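Local coordinates for protein LbpB B-lobe (Moraxella bovis, PDB 3UAQ) that probably binds host lactoferrin at the bacterial surface as a lipoprotein, helping the cell to obtain iron, at residues R64-D69 with K146-G151. Sequence-based numbering, arbitrary orientation.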
# COMPACT_ATOMS: atom_id res chain seq x y z
N ARG A 64 -15.88 -6.64 19.74
CA ARG A 64 -15.10 -7.25 20.82
C ARG A 64 -15.97 -7.79 21.97
O ARG A 64 -17.16 -7.48 22.05
CB ARG A 64 -14.04 -6.27 21.33
CG ARG A 64 -12.80 -6.22 20.44
CD ARG A 64 -12.64 -4.90 19.71
NE ARG A 64 -11.48 -4.15 20.19
CZ ARG A 64 -11.54 -3.15 21.07
NH1 ARG A 64 -12.71 -2.76 21.56
NH2 ARG A 64 -10.43 -2.52 21.45
N ASN A 65 -15.36 -8.60 22.83
CA ASN A 65 -16.08 -9.36 23.84
C ASN A 65 -16.02 -8.70 25.23
O ASN A 65 -16.37 -7.53 25.39
CB ASN A 65 -15.50 -10.78 23.93
CG ASN A 65 -16.57 -11.86 24.07
OD1 ASN A 65 -17.70 -11.68 23.62
ND2 ASN A 65 -16.21 -12.99 24.68
N GLN A 66 -15.57 -9.47 26.22
CA GLN A 66 -15.38 -8.90 27.54
C GLN A 66 -14.77 -9.82 28.60
O GLN A 66 -13.66 -10.35 28.43
CB GLN A 66 -16.69 -8.31 28.05
CG GLN A 66 -16.54 -6.94 28.71
CD GLN A 66 -17.78 -6.53 29.46
OE1 GLN A 66 -18.83 -6.30 28.85
NE2 GLN A 66 -17.68 -6.43 30.78
N ALA A 67 -15.51 -9.98 29.70
CA ALA A 67 -14.93 -10.30 31.00
C ALA A 67 -15.89 -11.01 31.95
O ALA A 67 -17.04 -11.28 31.60
CB ALA A 67 -14.41 -9.04 31.64
N TYR A 68 -15.41 -11.25 33.17
CA TYR A 68 -15.99 -12.27 34.04
C TYR A 68 -16.41 -11.78 35.44
O TYR A 68 -15.73 -10.96 36.05
CB TYR A 68 -15.00 -13.42 34.16
CG TYR A 68 -15.51 -14.61 34.95
CD1 TYR A 68 -16.45 -15.48 34.41
CD2 TYR A 68 -15.04 -14.87 36.23
CE1 TYR A 68 -16.90 -16.58 35.12
CE2 TYR A 68 -15.49 -15.96 36.95
CZ TYR A 68 -16.42 -16.81 36.39
OH TYR A 68 -16.88 -17.90 37.11
N ASP A 69 -17.53 -12.32 35.93
CA ASP A 69 -18.10 -11.90 37.21
C ASP A 69 -17.78 -12.91 38.32
O ASP A 69 -18.42 -13.96 38.43
CB ASP A 69 -19.61 -11.73 37.07
CG ASP A 69 -20.24 -11.02 38.25
OD1 ASP A 69 -19.90 -11.37 39.40
OD2 ASP A 69 -21.07 -10.11 38.02
N LYS A 146 -15.15 -4.00 32.57
CA LYS A 146 -14.86 -4.26 31.16
C LYS A 146 -13.42 -4.70 30.92
O LYS A 146 -12.50 -4.33 31.65
CB LYS A 146 -15.20 -3.03 30.31
CG LYS A 146 -16.70 -2.74 30.24
CD LYS A 146 -16.96 -1.24 30.09
CE LYS A 146 -18.43 -0.89 30.28
NZ LYS A 146 -18.83 -0.79 31.71
N GLN A 147 -13.25 -5.50 29.87
CA GLN A 147 -11.93 -5.93 29.44
C GLN A 147 -11.97 -6.24 27.94
O GLN A 147 -12.43 -7.31 27.53
CB GLN A 147 -11.47 -7.14 30.23
CG GLN A 147 -10.06 -7.58 29.89
CD GLN A 147 -9.54 -8.60 30.89
OE1 GLN A 147 -10.11 -8.77 31.97
NE2 GLN A 147 -8.45 -9.27 30.53
N TYR A 148 -11.50 -5.29 27.14
CA TYR A 148 -11.54 -5.40 25.70
C TYR A 148 -10.14 -5.51 25.11
O TYR A 148 -9.22 -4.83 25.54
CB TYR A 148 -12.26 -4.20 25.09
CG TYR A 148 -13.76 -4.20 25.27
CD1 TYR A 148 -14.59 -4.72 24.29
CD2 TYR A 148 -14.34 -3.69 26.42
CE1 TYR A 148 -15.97 -4.72 24.45
CE2 TYR A 148 -15.72 -3.69 26.59
CZ TYR A 148 -16.53 -4.21 25.60
OH TYR A 148 -17.90 -4.22 25.75
N THR A 149 -9.99 -6.37 24.11
CA THR A 149 -8.73 -6.44 23.38
C THR A 149 -8.35 -5.05 22.87
O THR A 149 -9.14 -4.39 22.20
CB THR A 149 -8.84 -7.44 22.21
OG1 THR A 149 -8.62 -8.77 22.70
CG2 THR A 149 -7.81 -7.12 21.13
N LYS A 150 -7.14 -4.60 23.20
CA LYS A 150 -6.72 -3.25 22.83
C LYS A 150 -6.55 -3.07 21.32
O LYS A 150 -5.90 -3.88 20.65
CB LYS A 150 -5.43 -2.86 23.54
CG LYS A 150 -4.83 -1.56 23.03
CD LYS A 150 -3.52 -1.23 23.72
CE LYS A 150 -2.96 0.11 23.27
NZ LYS A 150 -1.61 0.36 23.85
N GLY A 151 -7.11 -1.97 20.81
CA GLY A 151 -7.04 -1.65 19.40
C GLY A 151 -8.42 -1.67 18.74
O GLY A 151 -9.40 -2.08 19.35
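The Tyr-148 ring meets Arg-64 at its edge, where Arg-64 CB lies near the ring plane, 3.4 Å from Tyr-148 CD1. Lys-146 CG, from the ring's own strand, is also in plane at the edge. Asn-65 O and Gln-66 CG approach the ring obliquely. Over one face of the Arg-64 guanidinium lies Tyr-148 CB, 3.8 Å from Arg-64 NH1. Thr-149 O is modelled over a face too, but too close to Arg-64 NH2 to be trusted. The guanidinium edge faces Lys-150 C and Gly-151 N. Guanidinium and ring planes are 24° apart. The Arg-64 chain bends at chi2 and chi3, which turns the guanidinium toward the backbone of 149-151. Asp-152 adds a long, weak ion pair to Arg-64 NE.

Gln-66 lies farther along the loop. Its chain is extended beyond CG, and this carries the amide to Lys-146. There NE2 of Gln-66 is 3.6 Å from CA of Lys-146. The amide is turned 27° from the Tyr-148 ring. The Lys-146 amine turns from Gln-66 to the Gln-144 carbonyl and to a salt bridge with Asp-139. Ala-67 CB packs on Gln-147 CB at 3.8 Å.

The two backbones run roughly antiparallel, their directions 146° apart. They are not paired as neighbouring sheet strands. A CA-H...O contact joins Gln-66 CA to Gln-147 O, at 3.4 Å. Each segment has its own backbone partner: Ala-67 makes a backbone hydrogen bond with Leu-76, and Tyr-148 one with Ile-136. The contact thus sets the 64-67 loop, leading into the small 68-69/74-75 sheet, against the start of strand 146-159, which pairs antiparallel with 135-138. Both belong to the N-lobe handle of the transferrin-binding protein B family.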